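Local coordinates for uncharacterized protein AF_0060 (Archaeoglobus fulgidus DSM 4304, PDB 2P06) that is of unknown function but binds magnesium and belongs to the MazG family, so it probably hydrolyses nucleoside triphosphates to monophosphates and pyrophosphate, at residues Ser63-Glu68 / Leu89-Phe94; Asp70-Ala75 / Glu82-Glu87. One frame throughout, in Å; residues are numbered along the deposited sequence.

After a short lead-in comes helix 22-43, then the short helix 52-55. Helix 58-77 then runs out, the chain turns, and helix 81-103 runs back beside it. Both contacts join these last two helices. Contact 2 lies nearer the turn and closes the shorter loop, between A75 and E82. Contact 1 lies further down the hairpin and closes a longer loop that contains all of contact 2. The two do not cross. Their centres are 11 Å apart, and one magnesium ion bridges them, taking two carboxylates from each. V91 of contact 1 also packs on L72 of contact 2. Both contacts touch a second subunit.

Contact 1 of 2, residues Ser63-Glu68 / Leu89-Phe94; sequences SRLFEE and LDVANF. With MG (magnesium ion), chain E.
The guanidinium of R64 has CE1 of the F94 ring over one face. E67 CB and E68 OE2 lie at its edge, in its plane. The two planes are 62° apart, so this is no parallel stack. NH1 of R64 comes within 3.2 Å of CZ of F94, on an oblique line. The F94 ring has D90 O at its edge, and CG of E68 reaches it obliquely. Y97, outside the two segments, meets the ring edge-to-face.

R64 is bent at chi2 (-86°) and again at chi3. The bends lay its head along its own helix, toward the C-terminal side, beside two acids. NH1 gives E68 OE2 a fairly straight bond of 2.7 Å, on the anti side of the carboxylate. NH2 bonds E67 OE1 at 2.8 Å. R42 also pairs with E68 OE2. These cations hold one oxygen of E68, while the other, OE1, binds magnesium at 2.2 Å.

D90 binds the same ion beside E68, with the carboxylate planes 76° apart. Its OD2 binds the metal at 2.5 Å. Its OD1 is paired with K38 and R42 of helix 22-43. These ion pairs help fix the direction of both carboxylates toward the metal. Water 1, on the same metal, donates to E68 O.

Beside the site the contact is apolar. CD1 of L65 lies 3.9 Å from CB of F94 and also touches V91. L65 and V91 pack on L88 and C95 of the second subunit.

Segments 63-68 and 89-94 run antiparallel, their axes 9.0 Å apart. E68 and D90, joined by E71 and E87, form the acidic magnesium site on a helix pair that is characteristic of the MazG nucleotide pyrophosphohydrolase fold.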
ATOM      1  N   SER B  63      12.433 -25.264  -5.637  1.00 20.87           N
ATOM      2  CA  SER B  63      13.791 -25.490  -6.127  1.00 21.28           C
ATOM      3  C   SER B  63      14.232 -24.290  -6.979  1.00 21.25           C
ATOM      4  O   SER B  63      15.396 -23.897  -6.941  1.00 19.91           O
ATOM      5  CB  SER B  63      13.915 -26.816  -6.878  1.00 20.84           C
ATOM      6  OG  SER B  63      12.969 -26.815  -7.888  1.00 23.46           O
ATOM      7  N   ARG B  64      13.307 -23.685  -7.728  1.00 21.37           N
ATOM      8  CA  ARG B  64      13.669 -22.479  -8.480  1.00 22.01           C
ATOM      9  C   ARG B  64      14.048 -21.329  -7.519  1.00 21.67           C
ATOM     10  O   ARG B  64      15.043 -20.627  -7.736  1.00 21.54           O
ATOM     11  CB  ARG B  64      12.552 -22.045  -9.434  1.00 22.59           C
ATOM     12  CG  ARG B  64      12.291 -22.945 -10.652  1.00 25.33           C
ATOM     13  CD  ARG B  64      13.160 -22.671 -11.872  1.00 30.67           C
ATOM     14  NE  ARG B  64      13.295 -21.255 -12.238  1.00 32.93           N
ATOM     15  CZ  ARG B  64      14.318 -20.466 -11.892  1.00 34.31           C
ATOM     16  NH1 ARG B  64      14.320 -19.198 -12.277  1.00 35.60           N
ATOM     17  NH2 ARG B  64      15.329 -20.909 -11.157  1.00 34.29           N
ATOM     18  N   LEU B  65      13.275 -21.140  -6.445  1.00 21.76           N
ATOM     19  CA  LEU B  65      13.596 -20.093  -5.450  1.00 21.12           C
ATOM     20  C   LEU B  65      14.989 -20.283  -4.826  1.00 21.77           C
ATOM     21  O   LEU B  65      15.785 -19.338  -4.715  1.00 20.29           O
ATOM     22  CB  LEU B  65      12.551 -20.062  -4.339  1.00 20.98           C
ATOM     23  CG  LEU B  65      12.805 -19.143  -3.142  1.00 20.49           C
ATOM     24  CD1 LEU B  65      13.016 -17.681  -3.561  1.00 17.39           C
ATOM     25  CD2 LEU B  65      11.647 -19.260  -2.166  1.00 19.47           C
ATOM     26  N   PHE B  66      15.250 -21.508  -4.396  1.00 22.19           N
ATOM     27  CA  PHE B  66      16.545 -21.903  -3.889  1.00 22.72           C
ATOM     28  C   PHE B  66      17.655 -21.656  -4.918  1.00 22.89           C
ATOM     29  O   PHE B  66      18.741 -21.217  -4.551  1.00 22.33           O
ATOM     30  CB  PHE B  66      16.506 -23.382  -3.467  1.00 24.55           C
ATOM     31  CG  PHE B  66      15.999 -23.599  -2.073  1.00 24.93           C
ATOM     32  CD1 PHE B  66      14.875 -22.962  -1.616  1.00 29.05           C
ATOM     33  CD2 PHE B  66      16.658 -24.438  -1.210  1.00 30.23           C
ATOM     34  CE1 PHE B  66      14.416 -23.136  -0.297  1.00 29.08           C
ATOM     35  CE2 PHE B  66      16.209 -24.620   0.116  1.00 29.91           C
ATOM     36  CZ  PHE B  66      15.077 -23.959   0.563  1.00 28.77           C
ATOM     37  N   GLU B  67      17.396 -21.939  -6.197  1.00 22.79           N
ATOM     38  CA  GLU B  67      18.369 -21.629  -7.253  1.00 23.59           C
ATOM     39  C   GLU B  67      18.672 -20.132  -7.313  1.00 23.84           C
ATOM     40  O   GLU B  67      19.842 -19.705  -7.452  1.00 23.70           O
ATOM     41  CB  GLU B  67      17.889 -22.131  -8.626  1.00 23.51           C
ATOM     42  CG  GLU B  67      18.016 -23.629  -8.809  1.00 24.88           C
ATOM     43  CD  GLU B  67      17.232 -24.160 -10.011  1.00 25.72           C
ATOM     44  OE1 GLU B  67      16.756 -23.332 -10.820  1.00 28.21           O
ATOM     45  OE2 GLU B  67      17.094 -25.399 -10.139  1.00 26.75           O
ATOM     46  N   GLU B  68      17.631 -19.321  -7.186  1.00 24.05           N
ATOM     47  CA  GLU B  68      17.797 -17.880  -7.263  1.00 24.85           C
ATOM     48  C   GLU B  68      18.508 -17.352  -6.012  1.00 25.77           C
ATOM     49  O   GLU B  68      19.319 -16.430  -6.091  1.00 26.50           O
ATOM     50  CB  GLU B  68      16.450 -17.193  -7.482  1.00 24.26           C
ATOM     51  CG  GLU B  68      15.745 -17.594  -8.796  1.00 25.03           C
ATOM     52  CD  GLU B  68      16.506 -17.170 -10.048  1.00 22.86           C
ATOM     53  OE1 GLU B  68      17.243 -16.170 -10.036  1.00 22.06           O
ATOM     54  OE2 GLU B  68      16.338 -17.826 -11.067  1.00 24.75           O
ATOM     55  N   LEU B  89      15.759  -8.805  -7.224  1.00 20.01           N
ATOM     56  CA  LEU B  89      14.501  -8.828  -7.977  1.00 20.23           C
ATOM     57  C   LEU B  89      14.054 -10.277  -8.247  1.00 20.03           C
ATOM     58  O   LEU B  89      12.892 -10.631  -8.032  1.00 20.11           O
ATOM     59  CB  LEU B  89      14.635  -8.052  -9.301  1.00 19.83           C
ATOM     60  CG  LEU B  89      14.903  -6.551  -9.167  1.00 19.92           C
ATOM     61  CD1 LEU B  89      15.244  -5.910 -10.552  1.00 16.34           C
ATOM     62  CD2 LEU B  89      13.694  -5.838  -8.481  1.00 18.59           C
ATOM     63  N   ASP B  90      14.997 -11.118  -8.674  1.00 20.33           N
ATOM     64  CA  ASP B  90      14.708 -12.537  -8.952  1.00 20.24           C
ATOM     65  C   ASP B  90      14.228 -13.248  -7.695  1.00 19.68           C
ATOM     66  O   ASP B  90      13.237 -13.945  -7.729  1.00 17.85           O
ATOM     67  CB  ASP B  90      15.942 -13.266  -9.481  1.00 20.79           C
ATOM     68  CG  ASP B  90      16.300 -12.903 -10.916  1.00 22.33           C
ATOM     69  OD1 ASP B  90      15.410 -12.417 -11.665  1.00 21.37           O
ATOM     70  OD2 ASP B  90      17.491 -13.157 -11.297  1.00 21.96           O
ATOM     71  N   VAL B  91      14.931 -13.075  -6.576  1.00 20.16           N
ATOM     72  CA  VAL B  91      14.513 -13.747  -5.320  1.00 19.26           C
ATOM     73  C   VAL B  91      13.135 -13.278  -4.893  1.00 18.89           C
ATOM     74  O   VAL B  91      12.314 -14.100  -4.538  1.00 18.34           O
ATOM     75  CB  VAL B  91      15.538 -13.617  -4.185  1.00 20.04           C
ATOM     76  CG1 VAL B  91      14.964 -14.122  -2.831  1.00 17.05           C
ATOM     77  CG2 VAL B  91      16.843 -14.371  -4.555  1.00 18.33           C
ATOM     78  N   ALA B  92      12.870 -11.976  -4.960  1.00 18.55           N
ATOM     79  CA  ALA B  92      11.572 -11.422  -4.562  1.00 18.50           C
ATOM     80  C   ALA B  92      10.453 -12.011  -5.425  1.00 18.07           C
ATOM     81  O   ALA B  92       9.401 -12.412  -4.906  1.00 17.94           O
ATOM     82  CB  ALA B  92      11.550  -9.875  -4.657  1.00 17.81           C
ATOM     83  N   ASN B  93      10.683 -12.050  -6.737  1.00 18.11           N
ATOM     84  CA  ASN B  93       9.711 -12.649  -7.658  1.00 17.64           C
ATOM     85  C   ASN B  93       9.419 -14.080  -7.303  1.00 17.96           C
ATOM     86  O   ASN B  93       8.256 -14.459  -7.186  1.00 17.54           O
ATOM     87  CB  ASN B  93      10.145 -12.537  -9.119  1.00 17.42           C
ATOM     88  CG  ASN B  93       9.684 -11.246  -9.782  1.00 16.74           C
ATOM     89  OD1 ASN B  93       8.646 -10.688  -9.425  1.00 17.00           O
ATOM     90  ND2 ASN B  93      10.427 -10.797 -10.799  1.00 14.07           N
ATOM     91  N   PHE B  94      10.451 -14.883  -7.096  1.00 18.23           N
ATOM     92  CA  PHE B  94      10.217 -16.271  -6.754  1.00 19.62           C
ATOM     93  C   PHE B  94       9.602 -16.515  -5.359  1.00 19.61           C
ATOM     94  O   PHE B  94       8.862 -17.496  -5.170  1.00 18.06           O
ATOM     95  CB  PHE B  94      11.452 -17.135  -7.063  1.00 19.90           C
ATOM     96  CG  PHE B  94      11.538 -17.464  -8.514  1.00 21.87           C
ATOM     97  CD1 PHE B  94      10.924 -18.608  -9.006  1.00 21.96           C
ATOM     98  CD2 PHE B  94      12.066 -16.550  -9.411  1.00 22.69           C
ATOM     99  CE1 PHE B  94      10.917 -18.883 -10.360  1.00 25.07           C
ATOM    100  CE2 PHE B  94      12.070 -16.819 -10.770  1.00 22.62           C
ATOM    101  CZ  PHE B  94      11.516 -17.989 -11.246  1.00 23.70           C
TER
HETATM  102 MG    MG E 101      19.036 -14.922 -10.501  1.00 11.80          MG
HETATM  103  O   HOH W   1      18.865 -14.329  -8.104  1.00 42.18           O
HETATM  104  O   HOH W   2      18.979 -15.109 -12.561  1.00 68.94           O

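Contact 2 of 2, residues Asp70-Ala75 / Glu82-Glu87. With MG (magnesium ion), chain E.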
ATOM      1  N   ASP B  70      20.666 -19.047  -4.289  1.00 28.46           N
ATOM      2  CA  ASP B  70      22.061 -19.440  -4.516  1.00 29.70           C
ATOM      3  C   ASP B  70      22.814 -18.427  -5.418  1.00 30.27           C
ATOM      4  O   ASP B  70      23.965 -18.062  -5.129  1.00 28.40           O
ATOM      5  CB  ASP B  70      22.132 -20.866  -5.086  1.00 30.60           C
ATOM      6  CG  ASP B  70      21.791 -21.939  -4.033  1.00 34.48           C
ATOM      7  OD1 ASP B  70      21.838 -21.610  -2.815  1.00 37.66           O
ATOM      8  OD2 ASP B  70      21.487 -23.113  -4.414  1.00 37.09           O
ATOM      9  N   GLU B  71      22.163 -17.969  -6.494  1.00 30.33           N
ATOM     10  CA  GLU B  71      22.740 -16.928  -7.351  1.00 30.87           C
ATOM     11  C   GLU B  71      22.961 -15.610  -6.604  1.00 31.56           C
ATOM     12  O   GLU B  71      23.936 -14.921  -6.849  1.00 30.69           O
ATOM     13  CB  GLU B  71      21.889 -16.669  -8.592  1.00 30.44           C
ATOM     14  CG  GLU B  71      21.977 -17.777  -9.629  1.00 31.45           C
ATOM     15  CD  GLU B  71      21.004 -17.602 -10.763  1.00 31.60           C
ATOM     16  OE1 GLU B  71      20.182 -16.664 -10.689  1.00 34.64           O
ATOM     17  OE2 GLU B  71      21.040 -18.412 -11.716  1.00 34.10           O
ATOM     18  N   LEU B  72      22.056 -15.276  -5.693  1.00 33.23           N
ATOM     19  CA  LEU B  72      22.179 -14.069  -4.915  1.00 33.89           C
ATOM     20  C   LEU B  72      23.414 -14.203  -4.021  1.00 34.86           C
ATOM     21  O   LEU B  72      24.290 -13.323  -4.021  1.00 35.12           O
ATOM     22  CB  LEU B  72      20.885 -13.801  -4.135  1.00 34.25           C
ATOM     23  CG  LEU B  72      20.834 -12.730  -3.040  1.00 33.75           C
ATOM     24  CD1 LEU B  72      21.598 -11.533  -3.458  1.00 36.93           C
ATOM     25  CD2 LEU B  72      19.377 -12.366  -2.736  1.00 33.83           C
ATOM     26  N   ARG B  73      23.524 -15.317  -3.303  1.00 35.32           N
ATOM     27  CA  ARG B  73      24.707 -15.575  -2.474  1.00 35.52           C
ATOM     28  C   ARG B  73      26.008 -15.535  -3.276  1.00 35.10           C
ATOM     29  O   ARG B  73      27.014 -14.997  -2.807  1.00 34.02           O
ATOM     30  CB  ARG B  73      24.589 -16.922  -1.759  1.00 36.43           C
ATOM     31  CG  ARG B  73      23.459 -16.966  -0.703  1.00 38.46           C
ATOM     32  CD  ARG B  73      23.276 -18.370  -0.076  1.00 39.14           C
ATOM     33  NE  ARG B  73      22.018 -18.505   0.678  1.00 41.30           N
ATOM     34  CZ  ARG B  73      21.866 -18.231   1.980  1.00 42.91           C
ATOM     35  NH1 ARG B  73      22.878 -17.773   2.719  1.00 44.41           N
ATOM     36  NH2 ARG B  73      20.684 -18.412   2.554  1.00 42.83           N
ATOM     37  N   GLU B  74      25.995 -16.114  -4.476  1.00 34.59           N
ATOM     38  CA  GLU B  74      27.157 -16.053  -5.357  1.00 34.78           C
ATOM     39  C   GLU B  74      27.540 -14.603  -5.740  1.00 34.92           C
ATOM     40  O   GLU B  74      28.724 -14.267  -5.777  1.00 34.59           O
ATOM     41  CB  GLU B  74      26.936 -16.912  -6.610  1.00 34.43           C
ATOM     42  CG  GLU B  74      28.149 -17.037  -7.516  1.00 35.50           C
ATOM     43  CD  GLU B  74      29.329 -17.744  -6.864  0.20 34.37           C
ATOM     44  OE1 GLU B  74      29.541 -18.940  -7.160  0.20 33.88           O
ATOM     45  OE2 GLU B  74      30.048 -17.106  -6.062  0.20 33.43           O
ATOM     46  N   ALA B  75      26.552 -13.755  -6.024  1.00 34.93           N
ATOM     47  CA  ALA B  75      26.822 -12.341  -6.329  1.00 35.23           C
ATOM     48  C   ALA B  75      27.470 -11.633  -5.140  1.00 35.61           C
ATOM     49  O   ALA B  75      28.365 -10.812  -5.315  1.00 35.44           O
ATOM     50  CB  ALA B  75      25.541 -11.605  -6.749  1.00 34.69           C
ATOM     51  N   GLU B  82      26.436  -4.467  -8.642  1.00 42.07           N
ATOM     52  CA  GLU B  82      25.602  -4.128  -9.802  1.00 41.94           C
ATOM     53  C   GLU B  82      24.613  -5.257 -10.090  1.00 41.43           C
ATOM     54  O   GLU B  82      23.372  -5.057 -10.106  1.00 42.13           O
ATOM     55  CB  GLU B  82      26.488  -3.877 -11.034  1.00 42.07           C
ATOM     56  CG  GLU B  82      25.729  -3.522 -12.326  1.00 42.26           C
ATOM     57  CD  GLU B  82      26.652  -3.245 -13.506  1.00 42.25           C
ATOM     58  OE1 GLU B  82      27.890  -3.306 -13.342  1.00 42.65           O
ATOM     59  OE2 GLU B  82      26.136  -2.964 -14.608  1.00 42.91           O
ATOM     60  N   ASN B  83      25.163  -6.452 -10.295  1.00 40.26           N
ATOM     61  CA  ASN B  83      24.336  -7.630 -10.548  1.00 39.14           C
ATOM     62  C   ASN B  83      23.530  -8.052  -9.299  1.00 38.09           C
ATOM     63  O   ASN B  83      22.517  -8.717  -9.431  1.00 38.34           O
ATOM     64  CB  ASN B  83      25.188  -8.800 -11.093  1.00 39.58           C
ATOM     65  CG  ASN B  83      24.560  -9.483 -12.321  1.00 41.28           C
ATOM     66  OD1 ASN B  83      23.349  -9.393 -12.574  1.00 44.51           O
ATOM     67  ND2 ASN B  83      25.397 -10.167 -13.093  1.00 42.89           N
ATOM     68  N   LEU B  84      23.957  -7.654  -8.103  1.00 36.83           N
ATOM     69  CA  LEU B  84      23.203  -7.973  -6.892  1.00 36.17           C
ATOM     70  C   LEU B  84      21.756  -7.434  -6.955  1.00 34.78           C
ATOM     71  O   LEU B  84      20.827  -8.135  -6.606  1.00 34.17           O
ATOM     72  CB  LEU B  84      23.897  -7.423  -5.654  1.00 36.26           C
ATOM     73  CG  LEU B  84      23.170  -7.639  -4.325  1.00 36.92           C
ATOM     74  CD1 LEU B  84      22.854  -9.100  -4.057  1.00 39.28           C
ATOM     75  CD2 LEU B  84      24.022  -7.076  -3.223  1.00 37.12           C
ATOM     76  N   ARG B  85      21.584  -6.193  -7.406  1.00 33.42           N
ATOM     77  CA  ARG B  85      20.245  -5.609  -7.530  1.00 32.50           C
ATOM     78  C   ARG B  85      19.322  -6.491  -8.369  1.00 30.85           C
ATOM     79  O   ARG B  85      18.190  -6.740  -7.968  1.00 31.41           O
ATOM     80  CB  ARG B  85      20.308  -4.203  -8.107  1.00 32.45           C
ATOM     81  CG  ARG B  85      20.813  -3.155  -7.101  1.00 33.01           C
ATOM     82  CD  ARG B  85      21.217  -1.855  -7.794  1.00 32.44           C
ATOM     83  NE  ARG B  85      20.067  -0.999  -8.017  1.00 33.47           N
ATOM     84  CZ  ARG B  85      19.560  -0.653  -9.206  1.00 34.48           C
ATOM     85  NH1 ARG B  85      20.105  -1.083 -10.346  1.00 35.07           N
ATOM     86  NH2 ARG B  85      18.501   0.159  -9.256  1.00 33.11           N
ATOM     87  N   ASP B  86      19.796  -6.969  -9.511  1.00 28.86           N
ATOM     88  CA  ASP B  86      18.999  -7.909 -10.319  1.00 28.08           C
ATOM     89  C   ASP B  86      18.675  -9.208  -9.577  1.00 26.15           C
ATOM     90  O   ASP B  86      17.544  -9.692  -9.658  1.00 24.49           O
ATOM     91  CB  ASP B  86      19.664  -8.213 -11.667  1.00 28.32           C
ATOM     92  CG  ASP B  86      19.374  -7.150 -12.724  1.00 30.54           C
ATOM     93  OD1 ASP B  86      18.462  -6.311 -12.538  1.00 33.90           O
ATOM     94  OD2 ASP B  86      20.069  -7.156 -13.758  1.00 35.72           O
ATOM     95  N   GLU B  87      19.643  -9.752  -8.836  1.00 24.25           N
ATOM     96  CA  GLU B  87      19.414 -11.009  -8.120  1.00 24.23           C
ATOM     97  C   GLU B  87      18.392 -10.833  -7.008  1.00 23.29           C
ATOM     98  O   GLU B  87      17.651 -11.764  -6.716  1.00 23.15           O
ATOM     99  CB  GLU B  87      20.704 -11.620  -7.552  1.00 24.60           C
ATOM    100  CG  GLU B  87      21.851 -11.831  -8.560  1.00 26.84           C
ATOM    101  CD  GLU B  87      21.497 -12.743  -9.733  1.00 30.91           C
ATOM    102  OE1 GLU B  87      20.488 -13.488  -9.691  1.00 31.91           O
ATOM    103  OE2 GLU B  87      22.270 -12.728 -10.716  1.00 35.52           O
TER
HETATM  104 MG    MG E 101      19.036 -14.922 -10.501  1.00 11.80          MG
HETATM  105  O   HOH W   1      18.865 -14.329  -8.104  1.00 42.18           O
HETATM  106  O   HOH W   2      18.979 -15.109 -12.561  1.00 68.94           O
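E87 has CG anti to its carbonyl carbon and bends again at chi2 (-59°), which swings its carboxylate across to E71. E71 starts alike but stays extended beyond CG (chi2 173°), and this length carries its OE1 to the ion. The two side chains cross at about a right angle, with carboxylate planes 74° apart. Each gives one oxygen to the magnesium: E71 OE1 at 2.1 Å and E87 OE1 at 2.2 Å. Those oxygens lie 3.3 Å from each other. No hydrogen bond joins them; the shared cation probably offsets their mutual repulsion. OE1 of E87 also comes within 3.6 Å of CB of E71.

E68 and D90 supply the other two protein ligands. Two waters complete six positions round the ion, and water 1 also donates to E87 O at 3.2 Å. Four acids on a pair of antiparallel helices are the magnesium-binding hallmark of the MazG family, and E71 and E87 are the half nearer the turn of the hairpin.

Nearer the backbone, the stem of E87 lies against helix 58-77. Its CB is 3.9 Å from CA of L72, and its CG is 4.1 Å from CB of A75. Segments 70-75 and 82-87 run antiparallel, their axes 9.1 Å apart.

L72 and L84 turn to the side of the pair that faces another copy of the protein. L72 packs on L65 of the second subunit, and L84 packs on L102 of that subunit.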